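Local coordinates for microcin B17-processing protein McbC (Escherichia coli str. K-12 substr. MG1655, PDB 6GRH) that acts with McbB in processing the inactive microcin B17 precursor into active antibiotic, as an FMN-containing oxidoreductase that probably oxidises azolines to azoles, at residues Thr140-Trp143 / Thr147-Tyr150; Arg172-Gly177 / Ala188-Ile193. All coordinates share one frame; numbering follows the deposited sequence.

Interaction 1: residues Thr140-Trp143 / Thr147-Tyr150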
ATOM      1  N   THR D 140     -22.249  35.443 -15.136  1.00 46.55           N
ATOM      2  CA  THR D 140     -22.275  34.403 -16.144  1.00 45.68           C
ATOM      3  C   THR D 140     -23.747  34.101 -16.451  1.00 46.79           C
ATOM      4  O   THR D 140     -24.548  33.894 -15.531  1.00 47.22           O
ATOM      5  CB  THR D 140     -21.547  33.157 -15.639  1.00 44.51           C
ATOM      6  OG1 THR D 140     -20.202  33.508 -15.276  1.00 43.43           O
ATOM      7  CG2 THR D 140     -21.533  32.053 -16.724  1.00 43.49           C
ATOM      8  N   GLU D 141     -24.105  34.113 -17.733  1.00 47.25           N
ATOM      9  CA  GLU D 141     -25.461  33.755 -18.175  1.00 48.44           C
ATOM     10  C   GLU D 141     -25.688  32.266 -17.837  1.00 46.92           C
ATOM     11  O   GLU D 141     -24.727  31.508 -17.737  1.00 44.91           O
ATOM     12  CB  GLU D 141     -25.587  33.979 -19.684  1.00 50.52           C
ATOM     13  CG  GLU D 141     -26.990  34.277 -20.174  1.00 54.08           C
ATOM     14  CD  GLU D 141     -27.113  34.375 -21.701  1.00 55.70           C
ATOM     15  OE1 GLU D 141     -26.126  34.133 -22.444  1.00 55.11           O
ATOM     16  OE2 GLU D 141     -28.234  34.684 -22.157  1.00 57.87           O
ATOM     17  N   ASN D 142     -26.940  31.861 -17.657  1.00 46.82           N
ATOM     18  CA  ASN D 142     -27.274  30.487 -17.282  1.00 46.28           C
ATOM     19  C   ASN D 142     -28.313  29.859 -18.224  1.00 47.22           C
ATOM     20  O   ASN D 142     -29.100  30.560 -18.833  1.00 47.77           O
ATOM     21  CB  ASN D 142     -27.791  30.460 -15.842  1.00 45.87           C
ATOM     22  CG  ASN D 142     -27.490  29.150 -15.129  1.00 44.10           C
ATOM     23  OD1 ASN D 142     -27.074  28.159 -15.737  1.00 42.77           O
ATOM     24  ND2 ASN D 142     -27.725  29.136 -13.832  1.00 43.81           N
ATOM     25  N   TRP D 143     -28.291  28.530 -18.329  1.00 47.07           N
ATOM     26  CA  TRP D 143     -29.257  27.793 -19.152  1.00 47.95           C
ATOM     27  C   TRP D 143     -30.547  27.559 -18.383  1.00 48.10           C
ATOM     28  O   TRP D 143     -31.626  27.730 -18.910  1.00 49.92           O
ATOM     29  CB  TRP D 143     -28.683  26.445 -19.580  1.00 47.39           C
ATOM     30  CG  TRP D 143     -27.541  26.564 -20.511  1.00 47.46           C
ATOM     31  CD1 TRP D 143     -27.595  26.588 -21.879  1.00 48.44           C
ATOM     32  CD2 TRP D 143     -26.168  26.694 -20.159  1.00 46.41           C
ATOM     33  NE1 TRP D 143     -26.327  26.703 -22.393  1.00 48.00           N
ATOM     34  CE2 TRP D 143     -25.436  26.785 -21.357  1.00 46.57           C
ATOM     35  CE3 TRP D 143     -25.479  26.743 -18.942  1.00 45.86           C
ATOM     36  CZ2 TRP D 143     -24.048  26.923 -21.375  1.00 46.03           C
ATOM     37  CZ3 TRP D 143     -24.095  26.885 -18.962  1.00 45.35           C
ATOM     38  CH2 TRP D 143     -23.399  26.977 -20.169  1.00 45.38           C
ATOM     39  N   THR D 147     -29.488  26.533 -11.428  1.00 40.62           N
ATOM     40  CA  THR D 147     -28.628  25.363 -11.551  1.00 38.76           C
ATOM     41  C   THR D 147     -27.231  25.859 -11.885  1.00 37.46           C
ATOM     42  O   THR D 147     -27.046  26.530 -12.901  1.00 37.86           O
ATOM     43  CB  THR D 147     -29.145  24.425 -12.644  1.00 38.67           C
ATOM     44  OG1 THR D 147     -30.455  24.002 -12.282  1.00 39.26           O
ATOM     45  CG2 THR D 147     -28.239  23.219 -12.820  1.00 37.02           C
ATOM     46  N   ASN D 148     -26.268  25.552 -11.015  1.00 35.78           N
ATOM     47  CA  ASN D 148     -24.899  26.036 -11.174  1.00 35.47           C
ATOM     48  C   ASN D 148     -23.865  24.980 -11.436  1.00 33.58           C
ATOM     49  O   ASN D 148     -22.724  25.322 -11.656  1.00 33.59           O
ATOM     50  CB  ASN D 148     -24.495  26.849  -9.962  1.00 35.84           C
ATOM     51  CG  ASN D 148     -25.199  28.166  -9.919  1.00 37.47           C
ATOM     52  OD1 ASN D 148     -25.235  28.876 -10.923  1.00 38.46           O
ATOM     53  ND2 ASN D 148     -25.795  28.497  -8.773  1.00 38.55           N
ATOM     54  N   VAL D 149     -24.252  23.708 -11.403  1.00 32.86           N
ATOM     55  CA  VAL D 149     -23.372  22.620 -11.818  1.00 31.31           C
ATOM     56  C   VAL D 149     -24.103  21.834 -12.887  1.00 31.18           C
ATOM     57  O   VAL D 149     -25.278  21.542 -12.727  1.00 31.25           O
ATOM     58  CB  VAL D 149     -23.016  21.685 -10.656  1.00 30.42           C
ATOM     59  CG1 VAL D 149     -22.007  20.661 -11.110  1.00 30.09           C
ATOM     60  CG2 VAL D 149     -22.452  22.468  -9.482  1.00 30.59           C
ATOM     61  N   TYR D 150     -23.391  21.495 -13.955  1.00 30.39           N
ATOM     62  CA  TYR D 150     -23.920  20.709 -15.055  1.00 30.71           C
ATOM     63  C   TYR D 150     -22.897  19.647 -15.381  1.00 30.40           C
ATOM     64  O   TYR D 150     -21.728  19.789 -15.030  1.00 29.63           O
ATOM     65  CB  TYR D 150     -24.139  21.579 -16.307  1.00 31.56           C
ATOM     66  CG  TYR D 150     -25.170  22.667 -16.172  1.00 32.75           C
ATOM     67  CD1 TYR D 150     -24.824  23.945 -15.707  1.00 33.00           C
ATOM     68  CD2 TYR D 150     -26.486  22.442 -16.534  1.00 33.40           C
ATOM     69  CE1 TYR D 150     -25.764  24.947 -15.597  1.00 34.11           C
ATOM     70  CE2 TYR D 150     -27.441  23.445 -16.416  1.00 34.48           C
ATOM     71  CZ  TYR D 150     -27.076  24.690 -15.952  1.00 34.82           C
ATOM     72  OH  TYR D 150     -28.034  25.663 -15.828  1.00 35.74           O
TER
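The carboxamide of N142 links two backbone positions and the Y150 hydroxyl, an example of how one polar side chain can order a loop. Its CG lies anti to the backbone N (chi1 -150°), carrying the amide across to 147-150. Y150 OH donates to N142 OD1 at 2.7 Å, with the donor lifted above the carbonyl plane, while N142 ND2 gives T147 O a fairly straight bond of 2.8 Å, the acceptor lying in the amide plane. OD1 also takes a weak bond from W143 N, so both amide ends are occupied and its flip state is defined. Y150 OH is held a second time by Q144 N.

The aromatic contribution is a T-shaped pair: the edge of the W143 six-membered ring points at the face of Y150, centroids 5.3 Å apart and planes at 75°, with W143 CE3 and Y150 CE1 touching at 3.8 Å. T147 CG2 sits over the opposite face, toward the ring's rim. W143 NE1 bonds to E101, and I70 of the second subunit packs on both rings.

N148 and V149 face A163, so the braced loop runs into a classic beta bulge at the start of strand 149-153 of the antiparallel sheet.

Interaction 2: residues Arg172-Gly177 / Ala188-Ile193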
ATOM      1  N   ARG D 172     -16.078  28.855  -3.311  1.00 35.54           N
ATOM      2  CA  ARG D 172     -15.326  28.562  -2.092  1.00 35.48           C
ATOM      3  C   ARG D 172     -14.662  27.180  -2.195  1.00 33.07           C
ATOM      4  O   ARG D 172     -13.452  27.053  -1.981  1.00 31.41           O
ATOM      5  CB  ARG D 172     -16.239  28.662  -0.863  1.00 37.45           C
ATOM      6  CG  ARG D 172     -15.549  28.373   0.452  1.00 38.78           C
ATOM      7  CD  ARG D 172     -16.481  28.544   1.640  1.00 41.34           C
ATOM      8  NE  ARG D 172     -16.046  27.662   2.728  1.00 42.82           N
ATOM      9  CZ  ARG D 172     -15.102  27.948   3.633  1.00 44.59           C
ATOM     10  NH1 ARG D 172     -14.471  29.133   3.643  1.00 44.94           N
ATOM     11  NH2 ARG D 172     -14.799  27.028   4.554  1.00 45.13           N
ATOM     12  N   SER D 173     -15.440  26.169  -2.574  1.00 31.89           N
ATOM     13  CA  SER D 173     -14.903  24.795  -2.671  1.00 30.62           C
ATOM     14  C   SER D 173     -13.795  24.633  -3.726  1.00 29.74           C
ATOM     15  O   SER D 173     -12.775  23.956  -3.493  1.00 29.06           O
ATOM     16  CB  SER D 173     -16.035  23.778  -2.880  1.00 30.52           C
ATOM     17  OG  SER D 173     -16.477  23.723  -4.237  1.00 31.34           O
ATOM     18  N   LEU D 174     -13.963  25.265  -4.879  1.00 30.00           N
ATOM     19  CA  LEU D 174     -12.986  25.086  -5.981  1.00 30.36           C
ATOM     20  C   LEU D 174     -11.681  25.868  -5.827  1.00 30.69           C
ATOM     21  O   LEU D 174     -10.667  25.471  -6.349  1.00 30.06           O
ATOM     22  CB  LEU D 174     -13.636  25.476  -7.304  1.00 31.31           C
ATOM     23  CG  LEU D 174     -14.781  24.596  -7.803  1.00 31.89           C
ATOM     24  CD1 LEU D 174     -15.389  25.206  -9.046  1.00 33.44           C
ATOM     25  CD2 LEU D 174     -14.259  23.233  -8.142  1.00 31.54           C
ATOM     26  N   SER D 175     -11.721  26.992  -5.136  1.00 31.82           N
ATOM     27  CA  SER D 175     -10.605  27.947  -5.129  1.00 33.14           C
ATOM     28  C   SER D 175      -9.626  27.698  -3.991  1.00 33.58           C
ATOM     29  O   SER D 175      -8.562  28.321  -3.945  1.00 34.86           O
ATOM     30  CB  SER D 175     -11.140  29.375  -5.049  1.00 33.72           C
ATOM     31  OG  SER D 175     -11.891  29.567  -3.864  1.00 34.50           O
ATOM     32  N   GLY D 176     -10.012  26.824  -3.061  1.00 33.75           N
ATOM     33  CA  GLY D 176      -9.186  26.442  -1.928  1.00 34.16           C
ATOM     34  C   GLY D 176      -8.644  27.602  -1.130  1.00 35.00           C
ATOM     35  O   GLY D 176      -9.320  28.607  -0.935  1.00 37.11           O
ATOM     36  N   GLY D 177      -7.403  27.476  -0.690  1.00 34.89           N
ATOM     37  CA  GLY D 177      -6.777  28.518   0.100  1.00 36.15           C
ATOM     38  C   GLY D 177      -6.402  29.796  -0.623  1.00 37.58           C
ATOM     39  O   GLY D 177      -6.279  30.820   0.014  1.00 37.29           O
ATOM     40  N   ALA D 188     -15.843  27.292 -14.088  1.00 31.84           N
ATOM     41  CA  ALA D 188     -14.806  26.273 -14.062  1.00 30.83           C
ATOM     42  C   ALA D 188     -15.241  25.025 -14.775  1.00 30.45           C
ATOM     43  O   ALA D 188     -16.419  24.747 -14.879  1.00 31.17           O
ATOM     44  CB  ALA D 188     -14.435  25.933 -12.632  1.00 29.92           C
ATOM     45  N   LEU D 189     -14.267  24.275 -15.267  1.00 30.28           N
ATOM     46  CA  LEU D 189     -14.488  22.883 -15.634  1.00 30.09           C
ATOM     47  C   LEU D 189     -13.831  22.034 -14.562  1.00 29.04           C
ATOM     48  O   LEU D 189     -12.730  22.357 -14.094  1.00 29.12           O
ATOM     49  CB  LEU D 189     -13.950  22.562 -17.027  1.00 30.11           C
ATOM     50  CG  LEU D 189     -14.615  23.311 -18.185  1.00 31.43           C
ATOM     51  CD1 LEU D 189     -13.935  22.913 -19.479  1.00 31.46           C
ATOM     52  CD2 LEU D 189     -16.126  23.064 -18.228  1.00 31.98           C
ATOM     53  N   VAL D 190     -14.517  20.968 -14.159  1.00 29.13           N
ATOM     54  CA  VAL D 190     -13.994  19.997 -13.212  1.00 28.07           C
ATOM     55  C   VAL D 190     -13.953  18.624 -13.900  1.00 27.98           C
ATOM     56  O   VAL D 190     -14.977  18.129 -14.377  1.00 28.83           O
ATOM     57  CB  VAL D 190     -14.843  19.936 -11.936  1.00 28.11           C
ATOM     58  CG1 VAL D 190     -14.202  19.005 -10.916  1.00 27.95           C
ATOM     59  CG2 VAL D 190     -15.019  21.308 -11.319  1.00 28.91           C
ATOM     60  N   TYR D 191     -12.764  18.035 -13.980  1.00 26.74           N
ATOM     61  CA  TYR D 191     -12.555  16.769 -14.663  1.00 26.16           C
ATOM     62  C   TYR D 191     -12.515  15.677 -13.612  1.00 25.79           C
ATOM     63  O   TYR D 191     -11.699  15.756 -12.692  1.00 25.15           O
ATOM     64  CB  TYR D 191     -11.242  16.785 -15.461  1.00 25.52           C
ATOM     65  CG  TYR D 191     -11.170  17.859 -16.487  1.00 26.10           C
ATOM     66  CD1 TYR D 191     -11.493  17.594 -17.821  1.00 26.48           C
ATOM     67  CD2 TYR D 191     -10.797  19.177 -16.136  1.00 26.35           C
ATOM     68  CE1 TYR D 191     -11.453  18.609 -18.778  1.00 27.23           C
ATOM     69  CE2 TYR D 191     -10.726  20.196 -17.090  1.00 26.75           C
ATOM     70  CZ  TYR D 191     -11.056  19.906 -18.410  1.00 27.23           C
ATOM     71  OH  TYR D 191     -10.979  20.870 -19.370  1.00 27.32           O
ATOM     72  N   CYS D 192     -13.373  14.668 -13.756  1.00 26.10           N
ATOM     73  CA  CYS D 192     -13.561  13.642 -12.740  1.00 26.54           C
ATOM     74  C   CYS D 192     -13.367  12.239 -13.299  1.00 26.12           C
ATOM     75  O   CYS D 192     -13.845  11.927 -14.377  1.00 27.14           O
ATOM     76  CB  CYS D 192     -14.961  13.730 -12.159  1.00 27.60           C
ATOM     77  SG  CYS D 192     -15.277  15.319 -11.358  1.00 30.99           S
ATOM     78  N   ILE D 193     -12.696  11.401 -12.522  1.00 25.41           N
ATOM     79  CA  ILE D 193     -12.483  10.008 -12.850  1.00 25.01           C
ATOM     80  C   ILE D 193     -13.592   9.144 -12.240  1.00 24.98           C
ATOM     81  O   ILE D 193     -13.883   9.256 -11.049  1.00 25.33           O
ATOM     82  CB  ILE D 193     -11.113   9.497 -12.358  1.00 24.93           C
ATOM     83  CG1 ILE D 193     -10.868   8.061 -12.862  1.00 25.54           C
ATOM     84  CG2 ILE D 193     -10.948   9.565 -10.842  1.00 24.42           C
ATOM     85  CD1 ILE D 193      -9.482   7.569 -12.537  1.00 25.86           C
TER
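No flat group takes part where L174 meets A188 and V190: neither a ring face nor an edge is used, and the contact is purely aliphatic. The aromatic ring of the strand, that of Y191, belongs to the other side of the sheet, where it packs on F108 of helix 97-108 and on Y218 of helix 204-227, its hydroxyl bonded to Q260.

The helix side of the contact is a single leucine whose two methyls are shared between two strand residues. L174 CD1 rests on A188 CB at 3.8 Å, and L174 CD2 meets V190 CG2, also at 3.8 Å. The two strand methyls, A188 CB and V190 CG2, are 4.8 Å apart, and the branches of the leucine diverge, each to its own strand methyl. With CG anti to its own carbonyl carbon (chi1 -67°) and the chain extended beyond it (chi2 174°), the isobutyl group reaches from the helix to the strand. On the strand the usual alternation decides which residues take part: A188 and V190 point at the helix, whereas the intervening L189 turns away toward L103, L104 and F108. V259 and V243 also pack on L174, adding a neighbouring strand and helix 240-246 to the same apolar cluster.

S173 OG and S175 OG bond back to L170 O and Y171 O, respectively, and R172 forms a salt bridge with E37. G176, with positive phi, is the first residue to leave helical backbone angles.

This is ordinary alpha/beta layer packing: helix 167-175 lies over one face of the antiparallel sheet of a nitroreductase-type FMN fold, while helices 97-108 and 204-227 cover the other.

How the interactions relate
Both contacts reach the same antiparallel sheet, yet they illustrate different tasks: interaction 1 orders the connection entering strand 149-153, and interaction 2 seats a helix on strand 187-194. Strand 129-135 lies between the two strands and bonds to each, through R135 with N148 and through F132 and C134 with V190 and A188. The chain completes 140-143/147-150 before 172-177/188-193 begins, passing through strand 158-163 and into helix 167-175. Their centres are 15 Å apart and their nearest atoms about 7 Å, without touching. The L174 side chain lies about 11 Å from a bound FMN, placing interaction 2 in the core but not lining the flavin pocket, whereas interaction 1 reaches the second subunit.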